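Local coordinates for metal-dependent hydrolase (Lactobacillus plantarum, PDB 2F6K), which probably catalyses the decarboxylation of aminocarboxymuconate semialdehyde, using a manganese ion bound in an amidohydrolase-type barrel, at residues 2-7 / 51-56; 6-11 / 265-270. One frame throughout, in Å; residues are numbered along the deposited sequence.

How the contacts relate
Both contacts lie in the buried interior of one amidohydrolase barrel and start from the same strand, 3-9, with Phe6 and His7 in common. They illustrate how such a barrel divides its labour. Contact 1 joins this strand to its neighbour 49-55, and its chemistry is that of sheet bonding and apolar side chains, with a polar cluster around Asp5. Contact 2 lies farther along the chain, where the strand gives way to loop; there 6-11 meets 265-270 and metal ligands dominate. The two touch: Asp5 OD2 is probably hydrogen-bonded to Ser265 OG, next to the ligand Asp266, and Ser55 O to ND1 of the ligand His9, consistent with the sheet helping to position the site.

Contact 1: residues 2-7 / 51-56; sequences SKIDFH and YSILSL. With MN (manganese (II) ion), chain C.
Ile4 lies beside Tyr51 and Asp5 beside Ser52 where strands 3-5 and 51-55 of the TIM barrel run parallel, their axes 4.6 Å apart at closest approach. The backbone bonding is the staggered pattern of parallel strands. Asp5 uses both its groups, N giving to Tyr51 O at 2.7 Å and O taking Ile53 N at 2.8 Å, while Tyr51 N to Lys3 O is weak. Apolar contacts gather around Ile53. Ile53 CG1 rests over one face of the Phe6 ring in a CH-pi contact, 4.1 Å from its centroid. CD1 of Ile53 is turned out of the extended line of its chain (chi2 71°) and meets Ile4 CG2 at 3.6 Å. That same CG2 also lies at the edge of the Tyr51 ring, and helix 290-306 packs against Ile4 and Tyr51. Polar groups collect around Asp5 and Ser52. Asp5 OD1 accepts His7 N in an Asx turn where the chain bends, just before His7 NE2 binds manganese at 2.1 Å. Asp5 OD2 is held by Ser265 OG and by a water that donates to it at 3.0 Å; the same water is hydrogen-bonded to Ser52 OG at 2.9 Å.

Contact 2: residues 6-11 / 265-270; sequences FHTHYL and SDIPYT. With MN (manganese (II) ion), chain C.
The His-X-His motif of the amidohydrolase metal site, here His7 and His9, meets Asp266 from the loop after strand 261-262, the arrangement by which amidohydrolases hold a metal ion at the C-terminal ends of the barrel strands. Manganese is bound by Asp266 OD1 at 2.4 Å and by His9 NE2 at 2.3 Å, while His154 and two waters complete the shell. OD1 lies beside NE2 of both histidines because all three share the ion, and it sits at the edge of the His9 ring, whose plane is 65° from the carboxylate. Asp266 OD2 accepts a hydrogen bond from a metal-bound water at 2.6 Å and probably helps to orient it. The backbones fix these ligands: Asp266 N gives to His7 O, and His9 N to Ile267 O at 2.8 Å. His9 ND1 reaches Ser55 O, which helps to set the rotation of the imidazole. Tyr269, its CG opposite its own carbonyl carbon (chi1 -71°), brings CD2 to 3.6 Å from His9 CD2, with the two ring planes at 86°. Leu11 CD2 lies 3.4 Å from Tyr269 OH, and a water donating to Tyr10 O is hydrogen-bonded to that hydroxyl at 3.0 Å. With an alanine in place of Tyr269, Leu11 and this water are likely to lose their mate. After a cis peptide bond, Pro268 CD packs on His9 O.

Contact 1: residues 2-7 / 51-56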
ATOM      1  N   SER A   2       6.054  21.317 -41.466  1.00 38.39           N
ATOM      2  CA  SER A   2       6.441  21.489 -40.038  1.00 39.26           C
ATOM      3  C   SER A   2       5.494  20.737 -39.133  1.00 39.77           C
ATOM      4  O   SER A   2       4.364  20.442 -39.520  1.00 40.95           O
ATOM      5  CB  SER A   2       6.413  22.962 -39.650  1.00 38.47           C
ATOM      6  OG  SER A   2       7.508  23.630 -40.235  1.00 42.90           O
ATOM      7  N   LYS A   3       5.956  20.448 -37.921  1.00 39.44           N
ATOM      8  CA  LYS A   3       5.151  19.726 -36.946  1.00 38.94           C
ATOM      9  C   LYS A   3       4.766  20.609 -35.766  1.00 38.42           C
ATOM     10  O   LYS A   3       5.398  21.639 -35.501  1.00 39.51           O
ATOM     11  CB  LYS A   3       5.939  18.534 -36.411  1.00 38.89           C
ATOM     12  CG  LYS A   3       6.770  17.835 -37.455  1.00 43.49           C
ATOM     13  CD  LYS A   3       7.749  16.849 -36.828  1.00 47.18           C
ATOM     14  CE  LYS A   3       8.671  16.250 -37.879  1.00 42.51           C
ATOM     15  NZ  LYS A   3       9.829  15.599 -37.249  1.00 41.60           N
ATOM     16  N   ILE A   4       3.716  20.191 -35.064  1.00 38.29           N
ATOM     17  CA  ILE A   4       3.256  20.871 -33.859  1.00 36.79           C
ATOM     18  C   ILE A   4       3.425  19.818 -32.758  1.00 35.94           C
ATOM     19  O   ILE A   4       2.901  18.712 -32.870  1.00 36.39           O
ATOM     20  CB  ILE A   4       1.771  21.297 -33.955  1.00 34.52           C
ATOM     21  CG1 ILE A   4       1.616  22.409 -34.997  1.00 31.41           C
ATOM     22  CG2 ILE A   4       1.290  21.790 -32.594  1.00 31.48           C
ATOM     23  CD1 ILE A   4       0.181  22.770 -35.307  1.00 27.64           C
ATOM     24  N   ASP A   5       4.171  20.164 -31.712  1.00 35.01           N
ATOM     25  CA  ASP A   5       4.452  19.246 -30.603  1.00 33.58           C
ATOM     26  C   ASP A   5       3.478  19.417 -29.434  1.00 31.62           C
ATOM     27  O   ASP A   5       3.497  20.444 -28.764  1.00 30.05           O
ATOM     28  CB  ASP A   5       5.880  19.497 -30.111  1.00 37.66           C
ATOM     29  CG  ASP A   5       6.441  18.337 -29.317  1.00 41.45           C
ATOM     30  OD1 ASP A   5       5.640  17.545 -28.758  1.00 38.18           O
ATOM     31  OD2 ASP A   5       7.688  18.234 -29.254  1.00 38.46           O
ATOM     32  N   PHE A   6       2.646  18.418 -29.164  1.00 29.04           N
ATOM     33  CA  PHE A   6       1.690  18.552 -28.068  1.00 29.54           C
ATOM     34  C   PHE A   6       2.089  17.875 -26.762  1.00 30.38           C
ATOM     35  O   PHE A   6       1.291  17.799 -25.822  1.00 30.93           O
ATOM     36  CB  PHE A   6       0.315  18.037 -28.492  1.00 30.20           C
ATOM     37  CG  PHE A   6      -0.752  19.087 -28.462  1.00 32.02           C
ATOM     38  CD1 PHE A   6      -1.278  19.598 -29.646  1.00 34.73           C
ATOM     39  CD2 PHE A   6      -1.223  19.583 -27.249  1.00 33.02           C
ATOM     40  CE1 PHE A   6      -2.260  20.590 -29.624  1.00 33.21           C
ATOM     41  CE2 PHE A   6      -2.206  20.578 -27.215  1.00 34.88           C
ATOM     42  CZ  PHE A   6      -2.725  21.082 -28.406  1.00 34.79           C
ATOM     43  N   HIS A   7       3.317  17.373 -26.704  1.00 30.51           N
ATOM     44  CA  HIS A   7       3.817  16.718 -25.501  1.00 28.91           C
ATOM     45  C   HIS A   7       5.302  17.012 -25.415  1.00 29.97           C
ATOM     46  O   HIS A   7       6.134  16.239 -25.878  1.00 32.26           O
ATOM     47  CB  HIS A   7       3.566  15.207 -25.555  1.00 29.02           C
ATOM     48  CG  HIS A   7       3.883  14.489 -24.276  1.00 30.59           C
ATOM     49  ND1 HIS A   7       3.135  13.425 -23.818  1.00 28.97           N
ATOM     50  CD2 HIS A   7       4.885  14.653 -23.378  1.00 29.87           C
ATOM     51  CE1 HIS A   7       3.661  12.966 -22.697  1.00 28.28           C
ATOM     52  NE2 HIS A   7       4.725  13.693 -22.408  1.00 32.27           N
ATOM     53  N   TYR A  51       5.917  24.624 -33.855  1.00 29.48           N
ATOM     54  CA  TYR A  51       5.209  25.053 -32.656  1.00 29.09           C
ATOM     55  C   TYR A  51       5.142  23.962 -31.594  1.00 28.79           C
ATOM     56  O   TYR A  51       4.825  22.805 -31.898  1.00 28.16           O
ATOM     57  CB  TYR A  51       3.789  25.486 -33.043  1.00 30.19           C
ATOM     58  CG  TYR A  51       3.071  26.297 -31.990  1.00 29.43           C
ATOM     59  CD1 TYR A  51       3.455  27.609 -31.720  1.00 28.29           C
ATOM     60  CD2 TYR A  51       1.991  25.763 -31.283  1.00 26.27           C
ATOM     61  CE1 TYR A  51       2.782  28.376 -30.781  1.00 29.50           C
ATOM     62  CE2 TYR A  51       1.305  26.523 -30.335  1.00 25.74           C
ATOM     63  CZ  TYR A  51       1.707  27.830 -30.092  1.00 29.77           C
ATOM     64  OH  TYR A  51       1.039  28.601 -29.168  1.00 29.62           O
ATOM     65  N   SER A  52       5.425  24.341 -30.351  1.00 26.67           N
ATOM     66  CA  SER A  52       5.390  23.407 -29.226  1.00 29.44           C
ATOM     67  C   SER A  52       4.445  23.893 -28.125  1.00 30.33           C
ATOM     68  O   SER A  52       4.498  25.064 -27.727  1.00 30.94           O
ATOM     69  CB  SER A  52       6.790  23.248 -28.608  1.00 31.60           C
ATOM     70  OG  SER A  52       7.732  22.690 -29.507  1.00 35.53           O
ATOM     71  N   ILE A  53       3.580  23.010 -27.632  1.00 28.05           N
ATOM     72  CA  ILE A  53       2.697  23.396 -26.543  1.00 27.99           C
ATOM     73  C   ILE A  53       3.325  22.865 -25.262  1.00 28.47           C
ATOM     74  O   ILE A  53       3.157  21.700 -24.921  1.00 30.65           O
ATOM     75  CB  ILE A  53       1.278  22.810 -26.679  1.00 28.96           C
ATOM     76  CG1 ILE A  53       0.574  23.410 -27.897  1.00 28.30           C
ATOM     77  CG2 ILE A  53       0.465  23.132 -25.417  1.00 26.69           C
ATOM     78  CD1 ILE A  53       1.113  22.944 -29.216  1.00 29.88           C
ATOM     79  N   LEU A  54       4.049  23.725 -24.555  1.00 29.95           N
ATOM     80  CA  LEU A  54       4.726  23.333 -23.328  1.00 32.06           C
ATOM     81  C   LEU A  54       3.805  22.980 -22.159  1.00 34.29           C
ATOM     82  O   LEU A  54       2.709  23.530 -22.011  1.00 34.08           O
ATOM     83  CB  LEU A  54       5.684  24.444 -22.903  1.00 31.80           C
ATOM     84  CG  LEU A  54       6.807  24.758 -23.895  1.00 32.25           C
ATOM     85  CD1 LEU A  54       7.470  26.058 -23.505  1.00 32.16           C
ATOM     86  CD2 LEU A  54       7.831  23.617 -23.926  1.00 32.90           C
ATOM     87  N   SER A  55       4.263  22.043 -21.332  1.00 33.66           N
ATOM     88  CA  SER A  55       3.516  21.618 -20.158  1.00 33.77           C
ATOM     89  C   SER A  55       4.488  21.116 -19.100  1.00 34.43           C
ATOM     90  O   SER A  55       5.595  20.672 -19.415  1.00 33.91           O
ATOM     91  CB  SER A  55       2.536  20.497 -20.507  1.00 37.35           C
ATOM     92  OG  SER A  55       3.220  19.279 -20.719  1.00 36.43           O
ATOM     93  N   LEU A  56       4.071  21.193 -17.843  1.00 33.13           N
ATOM     94  CA  LEU A  56       4.897  20.733 -16.736  1.00 31.77           C
ATOM     95  C   LEU A  56       4.713  19.220 -16.640  1.00 32.04           C
ATOM     96  O   LEU A  56       3.585  18.721 -16.662  1.00 30.78           O
ATOM     97  CB  LEU A  56       4.450  21.415 -15.440  1.00 30.56           C
ATOM     98  CG  LEU A  56       5.331  21.293 -14.198  1.00 32.55           C
ATOM     99  CD1 LEU A  56       6.649  22.025 -14.424  1.00 33.07           C
ATOM    100  CD2 LEU A  56       4.605  21.883 -13.007  1.00 30.76           C
TER
HETATM  101 MN    MN C 402       5.855  13.570 -20.604  1.00 26.54          MN
HETATM  102  O   HOH W   1       9.301  20.564 -28.242  1.00 38.62           O
HETATM  103  O   HOH W   2       5.976  11.490 -20.505  1.00 19.83           O
HETATM  104  O   HOH W   3       7.532  13.580 -19.023  1.00 34.63           O

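Contact 2: residues 6-11 / 265-270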
ATOM      1  N   PHE A   6       2.646  18.418 -29.164  1.00 29.04           N
ATOM      2  CA  PHE A   6       1.690  18.552 -28.068  1.00 29.54           C
ATOM      3  C   PHE A   6       2.089  17.875 -26.762  1.00 30.38           C
ATOM      4  O   PHE A   6       1.291  17.799 -25.822  1.00 30.93           O
ATOM      5  CB  PHE A   6       0.315  18.037 -28.492  1.00 30.20           C
ATOM      6  CG  PHE A   6      -0.752  19.087 -28.462  1.00 32.02           C
ATOM      7  CD1 PHE A   6      -1.278  19.598 -29.646  1.00 34.73           C
ATOM      8  CD2 PHE A   6      -1.223  19.583 -27.249  1.00 33.02           C
ATOM      9  CE1 PHE A   6      -2.260  20.590 -29.624  1.00 33.21           C
ATOM     10  CE2 PHE A   6      -2.206  20.578 -27.215  1.00 34.88           C
ATOM     11  CZ  PHE A   6      -2.725  21.082 -28.406  1.00 34.79           C
ATOM     12  N   HIS A   7       3.317  17.373 -26.704  1.00 30.51           N
ATOM     13  CA  HIS A   7       3.817  16.718 -25.501  1.00 28.91           C
ATOM     14  C   HIS A   7       5.302  17.012 -25.415  1.00 29.97           C
ATOM     15  O   HIS A   7       6.134  16.239 -25.878  1.00 32.26           O
ATOM     16  CB  HIS A   7       3.566  15.207 -25.555  1.00 29.02           C
ATOM     17  CG  HIS A   7       3.883  14.489 -24.276  1.00 30.59           C
ATOM     18  ND1 HIS A   7       3.135  13.425 -23.818  1.00 28.97           N
ATOM     19  CD2 HIS A   7       4.885  14.653 -23.378  1.00 29.87           C
ATOM     20  CE1 HIS A   7       3.661  12.966 -22.697  1.00 28.28           C
ATOM     21  NE2 HIS A   7       4.725  13.693 -22.408  1.00 32.27           N
ATOM     22  N   THR A   8       5.621  18.156 -24.830  1.00 29.19           N
ATOM     23  CA  THR A   8       6.996  18.591 -24.675  1.00 29.14           C
ATOM     24  C   THR A   8       7.029  19.345 -23.340  1.00 29.40           C
ATOM     25  O   THR A   8       6.038  19.981 -22.961  1.00 30.86           O
ATOM     26  CB  THR A   8       7.409  19.467 -25.892  1.00 28.59           C
ATOM     27  OG1 THR A   8       8.697  20.038 -25.658  1.00 27.97           O
ATOM     28  CG2 THR A   8       6.376  20.560 -26.153  1.00 27.71           C
ATOM     29  N   HIS A   9       8.146  19.274 -22.619  1.00 28.69           N
ATOM     30  CA  HIS A   9       8.196  19.898 -21.295  1.00 29.70           C
ATOM     31  C   HIS A   9       9.238  20.979 -20.993  1.00 31.04           C
ATOM     32  O   HIS A   9      10.217  21.167 -21.724  1.00 29.75           O
ATOM     33  CB  HIS A   9       8.342  18.807 -20.232  1.00 27.77           C
ATOM     34  CG  HIS A   9       7.331  17.706 -20.332  1.00 26.65           C
ATOM     35  ND1 HIS A   9       5.981  17.914 -20.159  1.00 28.49           N
ATOM     36  CD2 HIS A   9       7.480  16.378 -20.559  1.00 28.71           C
ATOM     37  CE1 HIS A   9       5.341  16.762 -20.276  1.00 29.55           C
ATOM     38  NE2 HIS A   9       6.228  15.813 -20.517  1.00 27.06           N
ATOM     39  N   TYR A  10       9.009  21.675 -19.880  1.00 29.83           N
ATOM     40  CA  TYR A  10       9.909  22.720 -19.402  1.00 29.89           C
ATOM     41  C   TYR A  10      10.040  22.548 -17.890  1.00 30.31           C
ATOM     42  O   TYR A  10       9.176  21.945 -17.260  1.00 28.62           O
ATOM     43  CB  TYR A  10       9.364  24.117 -19.737  1.00 31.41           C
ATOM     44  CG  TYR A  10       8.062  24.497 -19.056  1.00 30.85           C
ATOM     45  CD1 TYR A  10       8.008  25.561 -18.157  1.00 32.69           C
ATOM     46  CD2 TYR A  10       6.884  23.806 -19.322  1.00 34.60           C
ATOM     47  CE1 TYR A  10       6.811  25.929 -17.538  1.00 30.30           C
ATOM     48  CE2 TYR A  10       5.683  24.168 -18.706  1.00 34.12           C
ATOM     49  CZ  TYR A  10       5.656  25.229 -17.819  1.00 31.67           C
ATOM     50  OH  TYR A  10       4.472  25.590 -17.220  1.00 35.32           O
ATOM     51  N   LEU A  11      11.124  23.057 -17.310  1.00 31.60           N
ATOM     52  CA  LEU A  11      11.329  22.929 -15.870  1.00 31.09           C
ATOM     53  C   LEU A  11      11.704  24.242 -15.192  1.00 31.51           C
ATOM     54  O   LEU A  11      12.848  24.679 -15.275  1.00 31.03           O
ATOM     55  CB  LEU A  11      12.413  21.883 -15.567  1.00 29.29           C
ATOM     56  CG  LEU A  11      12.086  20.404 -15.823  1.00 32.27           C
ATOM     57  CD1 LEU A  11      12.112  20.102 -17.313  1.00 28.69           C
ATOM     58  CD2 LEU A  11      13.096  19.529 -15.114  1.00 28.53           C
ATOM     59  N   SER A 265       6.767  14.701 -28.624  1.00 31.91           N
ATOM     60  CA  SER A 265       8.164  14.266 -28.579  1.00 34.04           C
ATOM     61  C   SER A 265       8.617  13.835 -27.182  1.00 33.75           C
ATOM     62  O   SER A 265       9.471  12.960 -27.038  1.00 33.62           O
ATOM     63  CB  SER A 265       9.088  15.374 -29.093  1.00 30.73           C
ATOM     64  OG  SER A 265       9.180  16.423 -28.157  1.00 30.43           O
ATOM     65  N   ASP A 266       8.036  14.465 -26.168  1.00 33.03           N
ATOM     66  CA  ASP A 266       8.329  14.185 -24.765  1.00 33.31           C
ATOM     67  C   ASP A 266       9.715  14.612 -24.307  1.00 32.79           C
ATOM     68  O   ASP A 266      10.255  14.029 -23.368  1.00 34.18           O
ATOM     69  CB  ASP A 266       8.143  12.698 -24.452  1.00 34.95           C
ATOM     70  CG  ASP A 266       7.649  12.460 -23.036  1.00 37.73           C
ATOM     71  OD1 ASP A 266       7.599  13.425 -22.243  1.00 38.81           O
ATOM     72  OD2 ASP A 266       7.305  11.306 -22.718  1.00 39.36           O
ATOM     73  N   ILE A 267      10.299  15.613 -24.965  1.00 30.10           N
ATOM     74  CA  ILE A 267      11.611  16.107 -24.560  1.00 27.53           C
ATOM     75  C   ILE A 267      11.341  17.025 -23.370  1.00 27.97           C
ATOM     76  O   ILE A 267      10.255  17.590 -23.261  1.00 28.01           O
ATOM     77  CB  ILE A 267      12.291  16.948 -25.665  1.00 28.22           C
ATOM     78  CG1 ILE A 267      11.417  18.162 -26.002  1.00 29.81           C
ATOM     79  CG2 ILE A 267      12.547  16.103 -26.895  1.00 26.30           C
ATOM     80  CD1 ILE A 267      12.110  19.212 -26.857  1.00 26.17           C
ATOM     81  N   PRO A 268      12.333  17.211 -22.480  1.00 27.41           N
ATOM     82  CA  PRO A 268      13.659  16.602 -22.556  1.00 28.64           C
ATOM     83  C   PRO A 268      13.791  15.330 -21.721  1.00 30.02           C
ATOM     84  O   PRO A 268      14.895  14.813 -21.541  1.00 31.87           O
ATOM     85  CB  PRO A 268      14.560  17.722 -22.058  1.00 29.70           C
ATOM     86  CG  PRO A 268      13.747  18.290 -20.947  1.00 29.16           C
ATOM     87  CD  PRO A 268      12.336  18.333 -21.522  1.00 27.20           C
ATOM     88  N   TYR A 269      12.673  14.819 -21.215  1.00 28.41           N
ATOM     89  CA  TYR A 269      12.718  13.609 -20.405  1.00 27.87           C
ATOM     90  C   TYR A 269      13.177  12.442 -21.258  1.00 28.35           C
ATOM     91  O   TYR A 269      13.924  11.583 -20.792  1.00 31.19           O
ATOM     92  CB  TYR A 269      11.362  13.359 -19.755  1.00 21.96           C
ATOM     93  CG  TYR A 269      11.090  14.380 -18.675  1.00 24.63           C
ATOM     94  CD1 TYR A 269      11.353  14.096 -17.331  1.00 21.51           C
ATOM     95  CD2 TYR A 269      10.637  15.667 -19.005  1.00 21.56           C
ATOM     96  CE1 TYR A 269      11.173  15.073 -16.341  1.00 20.94           C
ATOM     97  CE2 TYR A 269      10.456  16.641 -18.030  1.00 19.99           C
ATOM     98  CZ  TYR A 269      10.726  16.341 -16.705  1.00 22.52           C
ATOM     99  OH  TYR A 269      10.557  17.317 -15.758  1.00 22.86           O
ATOM    100  N   THR A 270      12.722  12.406 -22.504  1.00 28.95           N
ATOM    101  CA  THR A 270      13.183  11.386 -23.431  1.00 27.59           C
ATOM    102  C   THR A 270      14.390  12.106 -24.044  1.00 29.80           C
ATOM    103  O   THR A 270      14.262  13.247 -24.498  1.00 29.36           O
ATOM    104  CB  THR A 270      12.162  11.100 -24.551  1.00 28.12           C
ATOM    105  OG1 THR A 270      10.995  10.479 -23.997  1.00 28.35           O
ATOM    106  CG2 THR A 270      12.781  10.184 -25.615  1.00 21.89           C
TER
HETATM  107 MN    MN C 402       5.855  13.570 -20.604  1.00 26.54          MN
HETATM  108  O   HOH W   4       8.590  19.407 -16.608  1.00 23.43           O
HETATM  109  O   HOH W   2       5.976  11.490 -20.505  1.00 19.83           O
HETATM  110  O   HOH W   3       7.532  13.580 -19.023  1.00 34.63           O